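Local structure of glutamate racemase (Campylobacter jejuni, 3UHF) at residues 79-82 with 83-86; 65-68 with 69-72; 120-123 with 124-128; 182-185 with 186-190. The protein is a member of the Asp/Glu/hydantoin racemase family with an alpha/beta fold built around two parallel beta sheets, and holds D-glutamic acid in this model. All coordinates share one frame; numbering follows the deposited sequence.

In the fold
Along the chain the order is contact 2, contact 1, contact 3, contact 4, each a local turn or helix segment. Contacts 2 and 1 sit at the start and finish of helix 68-82, with centres about 21 Å apart; this helix links strands 51-56 and 89-92, so both belong to the part built on the five-stranded parallel sheet. Contact 3, on helix 117-128, packs against the four-stranded sheet of the other part; its centre is about 26 Å from that of contact 4, on helix 181-191. Contacts 1 and 4 are farthest apart, about 40 Å between centres, on opposite sides of the chain's centre. Contact 2 lies near the D-glutamic acid, the Lys66 side chain about 8 Å from it.

Contact 1: 79-82 with 83-86; sequences LDFF and EQFQ
Gln84 reaches back over the end of helix 68-82 and meets Phe81 twice with a single nitrogen. NE2 of Gln84 donates to the carbonyl O of Phe81 at 2.9 Å, in the carbonyl plane and on a lone pair, with an N-H...O angle of 159°; the acceptor also lies close to the plane of the amide. The same NE2 stands over one face of the Phe81 ring, displaced toward the rim, 3.6 Å from CD1 of Phe81. In Gln84 a chi1 of 68° points the side chain back toward the helix, and the straight chain beyond CG carries NE2 to this carbonyl. Its CG also covers part of one face of the Phe85 ring. The rings of Phe81 and Phe85 meet obliquely, CE2 to CE2 at 3.5 Å, their planes 56° apart.

The backbone sets these groups in place. A type I beta turn runs from Phe82 to Phe85, closed by Phe85 N donating to Phe82 O at 2.9 Å. Within the turn, Glu83 N still bonds back into the helix, to Asp80 O at 3.2 Å and weakly to Leu79 O. Farther out, Phe81 stacks on Tyr55 and the Phe85 ring meets Tyr253, so both aromatics join the turn to the strands beneath.

The side-chain amide thus satisfies a carbonyl at the helix end while its nitrogen stands over the rim of an aromatic face, the amide tilted steeply to the ring. Asp80 OD1 and Glu83 OE1 come within 4.3 Å; both residues are exposed, and solvent probably eases the small cost of bringing like charges together.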
# COMPACT_ATOMS: atom_id res chain seq x y z
N LEU A 79 -5.63 6.85 -13.78
CA LEU A 79 -6.84 6.17 -14.24
C LEU A 79 -6.92 6.23 -15.77
O LEU A 79 -7.19 5.22 -16.42
CB LEU A 79 -8.08 6.78 -13.59
CG LEU A 79 -9.42 6.12 -13.92
CD1 LEU A 79 -9.37 4.64 -13.60
CD2 LEU A 79 -10.55 6.81 -13.19
N ASP A 80 -6.66 7.40 -16.34
CA ASP A 80 -6.63 7.56 -17.79
C ASP A 80 -5.64 6.58 -18.43
O ASP A 80 -5.96 5.96 -19.44
CB ASP A 80 -6.25 8.98 -18.18
CG ASP A 80 -7.34 9.98 -17.91
OD1 ASP A 80 -8.49 9.57 -17.68
OD2 ASP A 80 -7.04 11.19 -17.94
N PHE A 81 -4.45 6.46 -17.85
CA PHE A 81 -3.44 5.55 -18.36
C PHE A 81 -3.94 4.12 -18.43
O PHE A 81 -3.66 3.39 -19.39
CB PHE A 81 -2.17 5.59 -17.51
CG PHE A 81 -1.15 4.56 -17.90
CD1 PHE A 81 -0.29 4.79 -18.97
CD2 PHE A 81 -1.06 3.35 -17.22
CE1 PHE A 81 0.65 3.84 -19.34
CE2 PHE A 81 -0.13 2.40 -17.59
CZ PHE A 81 0.73 2.64 -18.65
N PHE A 82 -4.67 3.71 -17.40
CA PHE A 82 -5.13 2.33 -17.28
C PHE A 82 -6.26 1.98 -18.24
O PHE A 82 -6.48 0.81 -18.55
CB PHE A 82 -5.59 2.06 -15.84
CG PHE A 82 -4.50 1.57 -14.95
CD1 PHE A 82 -3.95 2.41 -14.00
CD2 PHE A 82 -4.01 0.29 -15.08
CE1 PHE A 82 -2.93 1.96 -13.17
CE2 PHE A 82 -3.00 -0.16 -14.25
CZ PHE A 82 -2.46 0.68 -13.31
N GLU A 83 -6.97 2.99 -18.73
CA GLU A 83 -8.18 2.72 -19.50
C GLU A 83 -7.89 2.05 -20.84
O GLU A 83 -8.79 1.53 -21.49
CB GLU A 83 -9.03 3.99 -19.67
CG GLU A 83 -8.66 4.87 -20.84
CD GLU A 83 -9.60 6.06 -20.98
OE1 GLU A 83 -10.30 6.38 -19.99
OE2 GLU A 83 -9.64 6.66 -22.07
N GLN A 84 -6.62 2.02 -21.23
CA GLN A 84 -6.20 1.35 -22.46
C GLN A 84 -6.06 -0.16 -22.27
O GLN A 84 -5.87 -0.89 -23.24
CB GLN A 84 -4.88 1.93 -22.96
CG GLN A 84 -3.70 1.62 -22.06
CD GLN A 84 -2.41 2.31 -22.49
OE1 GLN A 84 -1.80 1.95 -23.50
NE2 GLN A 84 -2.00 3.32 -21.72
N PHE A 85 -6.17 -0.63 -21.03
CA PHE A 85 -5.83 -2.03 -20.72
C PHE A 85 -7.01 -2.99 -20.52
O PHE A 85 -6.80 -4.21 -20.51
CB PHE A 85 -4.90 -2.09 -19.51
CG PHE A 85 -3.51 -1.59 -19.79
CD1 PHE A 85 -2.64 -2.35 -20.55
CD2 PHE A 85 -3.09 -0.37 -19.31
CE1 PHE A 85 -1.36 -1.89 -20.83
CE2 PHE A 85 -1.81 0.09 -19.58
CZ PHE A 85 -0.95 -0.67 -20.34
N GLN A 86 -8.21 -2.46 -20.36
CA GLN A 86 -9.39 -3.29 -20.08
C GLN A 86 -9.23 -4.15 -18.83
O GLN A 86 -9.28 -5.38 -18.90
CB GLN A 86 -9.75 -4.18 -21.29
CG GLN A 86 -10.17 -3.42 -22.54
CD GLN A 86 -9.01 -3.15 -23.48
OE1 GLN A 86 -8.21 -4.04 -23.78
NE2 GLN A 86 -8.91 -1.92 -23.96

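Contact 2: 65-68 with 69-72; sequences VKDK and DTII
An N-cap opens helix 68-82, with Asp67 as the capping residue and Thr70 three positions on as its partner. The Asp67 carboxylate takes two donors from Thr70: the hydroxyl OG1 gives a short bond to OD2 at 2.7 Å, on the syn side and 26° out of the carboxylate plane, while the backbone N of Thr70 makes a weak bond to OD1 at 3.5 Å. With chi1 at 62°, CG of Asp67 lies between its backbone N and carbonyl carbon, which swings the carboxylate over the first turn. A water extends the cap, donating to Asp67 OD1 at 2.9 Å and accepting from Asp69 N.

Behind the cap the helix bonds begin, Ile71 N to Asp67 O and Ile72 N to Lys68 O. Lys68 curls at chi3 and chi4, bringing NZ to Asp69 OD1 in a salt bridge of 3.4 Å whose hydrogen bond is weak. CG of Lys68 lies beside CD1 of Ile72 at 3.8 Å, the two chains pointing the same way. On the inner side, Ile71 packs against Thr96 and Tyr100 of helix 95-100.

A side chain accepting from the backbone N three residues ahead is typical of an aspartate N-cap at the start of an alpha helix.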
# COMPACT_ATOMS: atom_id res chain seq x y z
N VAL A 65 4.41 14.05 0.43
CA VAL A 65 4.72 15.38 0.95
C VAL A 65 3.99 16.48 0.17
O VAL A 65 4.25 17.66 0.37
CB VAL A 65 6.23 15.67 0.96
CG1 VAL A 65 6.92 14.79 1.98
CG2 VAL A 65 6.83 15.45 -0.43
N LYS A 66 3.07 16.08 -0.70
CA LYS A 66 2.37 17.04 -1.54
C LYS A 66 0.91 17.19 -1.12
O LYS A 66 0.47 16.55 -0.17
CB LYS A 66 2.53 16.65 -3.01
CG LYS A 66 3.99 16.73 -3.41
CD LYS A 66 4.34 16.04 -4.70
CE LYS A 66 5.85 16.21 -4.95
NZ LYS A 66 6.34 15.29 -6.01
N ASP A 67 0.17 18.06 -1.80
CA ASP A 67 -1.16 18.46 -1.34
C ASP A 67 -2.26 17.67 -2.00
O ASP A 67 -2.07 17.09 -3.07
CB ASP A 67 -1.38 19.94 -1.64
CG ASP A 67 -1.35 20.23 -3.12
OD1 ASP A 67 -2.37 20.68 -3.67
OD2 ASP A 67 -0.29 20.00 -3.74
N LYS A 68 -3.44 17.67 -1.36
CA LYS A 68 -4.61 16.92 -1.81
C LYS A 68 -4.95 17.10 -3.30
O LYS A 68 -5.12 16.12 -4.03
CB LYS A 68 -5.83 17.29 -0.94
CG LYS A 68 -7.15 16.69 -1.42
CD LYS A 68 -8.29 16.95 -0.42
CE LYS A 68 -8.77 18.39 -0.48
NZ LYS A 68 -9.52 18.68 -1.74
N ASP A 69 -5.04 18.35 -3.74
CA ASP A 69 -5.40 18.65 -5.13
C ASP A 69 -4.44 18.01 -6.14
O ASP A 69 -4.87 17.45 -7.15
CB ASP A 69 -5.50 20.15 -5.37
CG ASP A 69 -6.64 20.79 -4.60
OD1 ASP A 69 -7.55 20.05 -4.15
OD2 ASP A 69 -6.63 22.03 -4.44
N THR A 70 -3.14 18.11 -5.87
CA THR A 70 -2.12 17.51 -6.73
C THR A 70 -2.24 15.99 -6.77
O THR A 70 -2.20 15.37 -7.84
CB THR A 70 -0.70 17.92 -6.25
OG1 THR A 70 -0.57 19.34 -6.32
CG2 THR A 70 0.37 17.27 -7.12
N ILE A 71 -2.38 15.38 -5.59
CA ILE A 71 -2.52 13.93 -5.47
C ILE A 71 -3.72 13.42 -6.26
O ILE A 71 -3.62 12.46 -7.02
CB ILE A 71 -2.64 13.52 -3.99
CG1 ILE A 71 -1.32 13.77 -3.26
CG2 ILE A 71 -3.04 12.03 -3.87
CD1 ILE A 71 -1.46 13.85 -1.73
N ILE A 72 -4.85 14.09 -6.11
CA ILE A 72 -6.05 13.68 -6.83
C ILE A 72 -5.86 13.82 -8.33
O ILE A 72 -6.18 12.91 -9.10
CB ILE A 72 -7.27 14.48 -6.36
CG1 ILE A 72 -7.63 14.08 -4.92
CG2 ILE A 72 -8.46 14.24 -7.30
CD1 ILE A 72 -8.82 14.82 -4.34
O HOH W 1 -4.83 20.87 -2.15

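Contact 3: 120-123 with 124-128; sequences GVEA and TIKAL
Lys126 and Glu122, one helical turn apart, form a salt bridge: NZ of Lys126 donates to OE2 of Glu122 at 2.9 Å, using the anti lone pair of that oxygen. The two side chains run side by side and point the same way, and CE of Lys126 also comes to 3.2 Å from OE2 of Glu122. Both chains are extended beyond CG; the glutamate starts anti to its own N (chi1 167°), which sends it along the helix surface toward the lysine. The pair belongs to a larger charge network, since Lys126 NZ also bridges to Glu237 and Glu122 OE1 to Arg238. The lysine therefore lies between two carboxylates, which probably helps Glu122 and Glu237 tolerate each other's proximity.

A second polar knot ties Thr124 to Gly120. Thr124 OG1 donates to Gly120 O at 2.8 Å, while Thr124 N reaches the same oxygen at 3.0 Å, the two donors arriving from opposite faces of the carbonyl plane. The buried hydroxyl is thereby satisfied by the helix's own backbone. Regular helical bonds continue with Ile125 N to Val121 O, Lys126 N to Glu122 O and Ala127 N to Ala123 O.

Apolar contact between the segments is light: Val121 CG1 approaches Ile125 CD1 at 4.1 Å, the two side chains crossing at a slant.

Helix 117-128 rests on the four-stranded sheet, with Thr124 on Ala199 and Ile201 of strand 199-202 and Ala123, Thr124 and Ala127 on Ile225 of strand 223-226, while Val121 packs against helix 148-155.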
# COMPACT_ATOMS: atom_id res chain seq x y z
N GLY A 120 -6.45 -2.21 5.72
CA GLY A 120 -5.50 -2.16 6.83
C GLY A 120 -6.21 -1.99 8.17
O GLY A 120 -5.82 -2.58 9.18
N VAL A 121 -7.24 -1.16 8.20
CA VAL A 121 -8.05 -1.03 9.41
C VAL A 121 -8.73 -2.35 9.79
O VAL A 121 -8.70 -2.78 10.95
CB VAL A 121 -9.08 0.11 9.27
CG1 VAL A 121 -10.06 0.09 10.43
CG2 VAL A 121 -8.34 1.45 9.19
N GLU A 122 -9.35 -3.00 8.81
CA GLU A 122 -9.98 -4.30 9.03
C GLU A 122 -8.97 -5.31 9.59
O GLU A 122 -9.28 -6.04 10.54
CB GLU A 122 -10.59 -4.85 7.74
CG GLU A 122 -10.97 -6.32 7.83
CD GLU A 122 -11.57 -6.88 6.56
OE1 GLU A 122 -12.12 -6.10 5.75
OE2 GLU A 122 -11.48 -8.11 6.37
N ALA A 123 -7.77 -5.34 9.02
CA ALA A 123 -6.74 -6.28 9.47
C ALA A 123 -6.31 -6.01 10.91
O ALA A 123 -6.04 -6.95 11.68
CB ALA A 123 -5.53 -6.24 8.53
N THR A 124 -6.26 -4.73 11.27
CA THR A 124 -5.89 -4.33 12.63
C THR A 124 -6.93 -4.78 13.65
O THR A 124 -6.60 -5.31 14.71
CB THR A 124 -5.69 -2.79 12.72
OG1 THR A 124 -4.74 -2.37 11.75
CG2 THR A 124 -5.20 -2.38 14.11
N ILE A 125 -8.21 -4.58 13.32
CA ILE A 125 -9.30 -5.04 14.18
C ILE A 125 -9.28 -6.57 14.34
O ILE A 125 -9.46 -7.08 15.45
CB ILE A 125 -10.66 -4.55 13.65
CG1 ILE A 125 -10.73 -3.02 13.77
CG2 ILE A 125 -11.80 -5.23 14.40
CD1 ILE A 125 -11.97 -2.41 13.13
N LYS A 126 -9.04 -7.30 13.26
CA LYS A 126 -8.94 -8.75 13.36
C LYS A 126 -7.77 -9.18 14.25
O LYS A 126 -7.87 -10.14 15.01
CB LYS A 126 -8.76 -9.39 12.00
CG LYS A 126 -10.00 -9.41 11.11
CD LYS A 126 -9.67 -10.19 9.84
CE LYS A 126 -10.77 -10.11 8.80
NZ LYS A 126 -10.22 -10.52 7.47
N ALA A 127 -6.65 -8.46 14.15
CA ALA A 127 -5.45 -8.81 14.89
C ALA A 127 -5.59 -8.50 16.39
O ALA A 127 -5.11 -9.26 17.23
CB ALA A 127 -4.24 -8.07 14.32
N LEU A 128 -6.25 -7.39 16.71
CA LEU A 128 -6.39 -6.96 18.10
C LEU A 128 -7.68 -7.43 18.77
O LEU A 128 -7.65 -7.87 19.92
CB LEU A 128 -6.34 -5.43 18.18
CG LEU A 128 -5.04 -4.75 17.76
CD1 LEU A 128 -5.18 -3.25 17.94
CD2 LEU A 128 -3.89 -5.29 18.60

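Contact 4: 182-185 with 186-190; sequences FLQS and AMEYY
Four consecutive i to i+4 backbone bonds join 182-185 to 186-190 in one continuous alpha helix, from Ala186 N to Phe182 O at 3.1 Å through to Tyr189 N to Ser185 O at 2.9 Å. Across that turn Gln184 reaches Glu188: NE2 donates to OE2 at 2.8 Å in an almost straight bond (N-H...O 174°). The oxygen is in the plane of the amide, yet the nitrogen comes from above the carboxylate plane, the two flat groups standing 87° apart. A bend at chi2 (71°) in Gln184 turns its amide toward the glutamate.

The other end of that amide, OE1 of Gln184, lies 3.6 Å from CE of Met187, the two side chains crossing at about a right angle. Met187 bends at chi3, which carries its methyl back beside Gln184; the same CE stands 4.5 Å from CG of Leu183.

Met187 and Leu183 face inward. Met187 packs on Leu214 and Tyr217 of helix 211-218 and on Phe169, and Leu183 on Ser213 and on Met172 of helix 169-174. Ala186 fits against Phe169 and Met172, so helix 181-191 packs against helices 169-174 and 211-218, while Tyr190 OH bonds to Leu168 N.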
# COMPACT_ATOMS: atom_id res chain seq x y z
N PHE A 182 22.08 4.24 11.22
CA PHE A 182 21.40 5.41 10.70
C PHE A 182 19.89 5.19 10.79
O PHE A 182 19.15 6.05 11.24
CB PHE A 182 21.85 5.67 9.25
CG PHE A 182 21.31 6.95 8.65
CD1 PHE A 182 20.83 7.98 9.45
CD2 PHE A 182 21.29 7.12 7.28
CE1 PHE A 182 20.33 9.15 8.88
CE2 PHE A 182 20.81 8.29 6.70
CZ PHE A 182 20.33 9.31 7.50
N LEU A 183 19.44 4.01 10.40
CA LEU A 183 18.01 3.72 10.55
C LEU A 183 17.60 3.71 12.03
O LEU A 183 16.51 4.17 12.38
CB LEU A 183 17.65 2.40 9.87
CG LEU A 183 16.15 2.05 9.92
CD1 LEU A 183 15.35 3.00 9.02
CD2 LEU A 183 15.95 0.61 9.50
N GLN A 184 18.45 3.19 12.90
CA GLN A 184 18.15 3.20 14.33
C GLN A 184 17.94 4.64 14.80
O GLN A 184 17.05 4.91 15.60
CB GLN A 184 19.29 2.56 15.13
CG GLN A 184 19.14 2.70 16.65
CD GLN A 184 18.02 1.84 17.21
OE1 GLN A 184 17.59 0.87 16.58
NE2 GLN A 184 17.54 2.19 18.40
N SER A 185 18.76 5.55 14.30
CA SER A 185 18.65 6.96 14.68
C SER A 185 17.34 7.59 14.19
O SER A 185 16.75 8.43 14.88
CB SER A 185 19.85 7.75 14.17
OG SER A 185 21.05 7.29 14.76
N ALA A 186 16.89 7.19 13.01
CA ALA A 186 15.62 7.68 12.48
C ALA A 186 14.46 7.17 13.35
O ALA A 186 13.52 7.90 13.66
CB ALA A 186 15.43 7.21 11.06
N MET A 187 14.53 5.91 13.72
CA MET A 187 13.50 5.33 14.57
C MET A 187 13.46 6.03 15.93
O MET A 187 12.38 6.34 16.45
CB MET A 187 13.69 3.82 14.71
CG MET A 187 13.40 3.10 13.42
SD MET A 187 13.31 1.29 13.58
CE MET A 187 14.99 0.92 14.07
N GLU A 188 14.64 6.33 16.48
CA GLU A 188 14.70 7.02 17.76
C GLU A 188 14.14 8.43 17.63
O GLU A 188 13.45 8.93 18.52
CB GLU A 188 16.12 7.03 18.32
CG GLU A 188 16.59 5.65 18.75
CD GLU A 188 18.05 5.60 19.17
OE1 GLU A 188 18.77 6.62 19.01
OE2 GLU A 188 18.48 4.53 19.65
N TYR A 189 14.41 9.05 16.48
CA TYR A 189 13.91 10.39 16.21
C TYR A 189 12.39 10.42 16.19
O TYR A 189 11.77 11.25 16.86
CB TYR A 189 14.46 10.89 14.87
CG TYR A 189 13.88 12.21 14.39
CD1 TYR A 189 14.31 13.41 14.92
CD2 TYR A 189 12.92 12.23 13.38
CE1 TYR A 189 13.79 14.62 14.47
CE2 TYR A 189 12.39 13.43 12.93
CZ TYR A 189 12.83 14.62 13.48
OH TYR A 189 12.32 15.82 13.03
N TYR A 190 11.77 9.52 15.43
CA TYR A 190 10.32 9.53 15.31
C TYR A 190 9.63 8.97 16.55
O TYR A 190 8.54 9.41 16.90
CB TYR A 190 9.84 8.77 14.08
CG TYR A 190 10.12 9.49 12.79
CD1 TYR A 190 10.94 8.94 11.82
CD2 TYR A 190 9.58 10.75 12.56
CE1 TYR A 190 11.20 9.62 10.64
CE2 TYR A 190 9.84 11.44 11.38
CZ TYR A 190 10.65 10.87 10.43
OH TYR A 190 10.90 11.56 9.26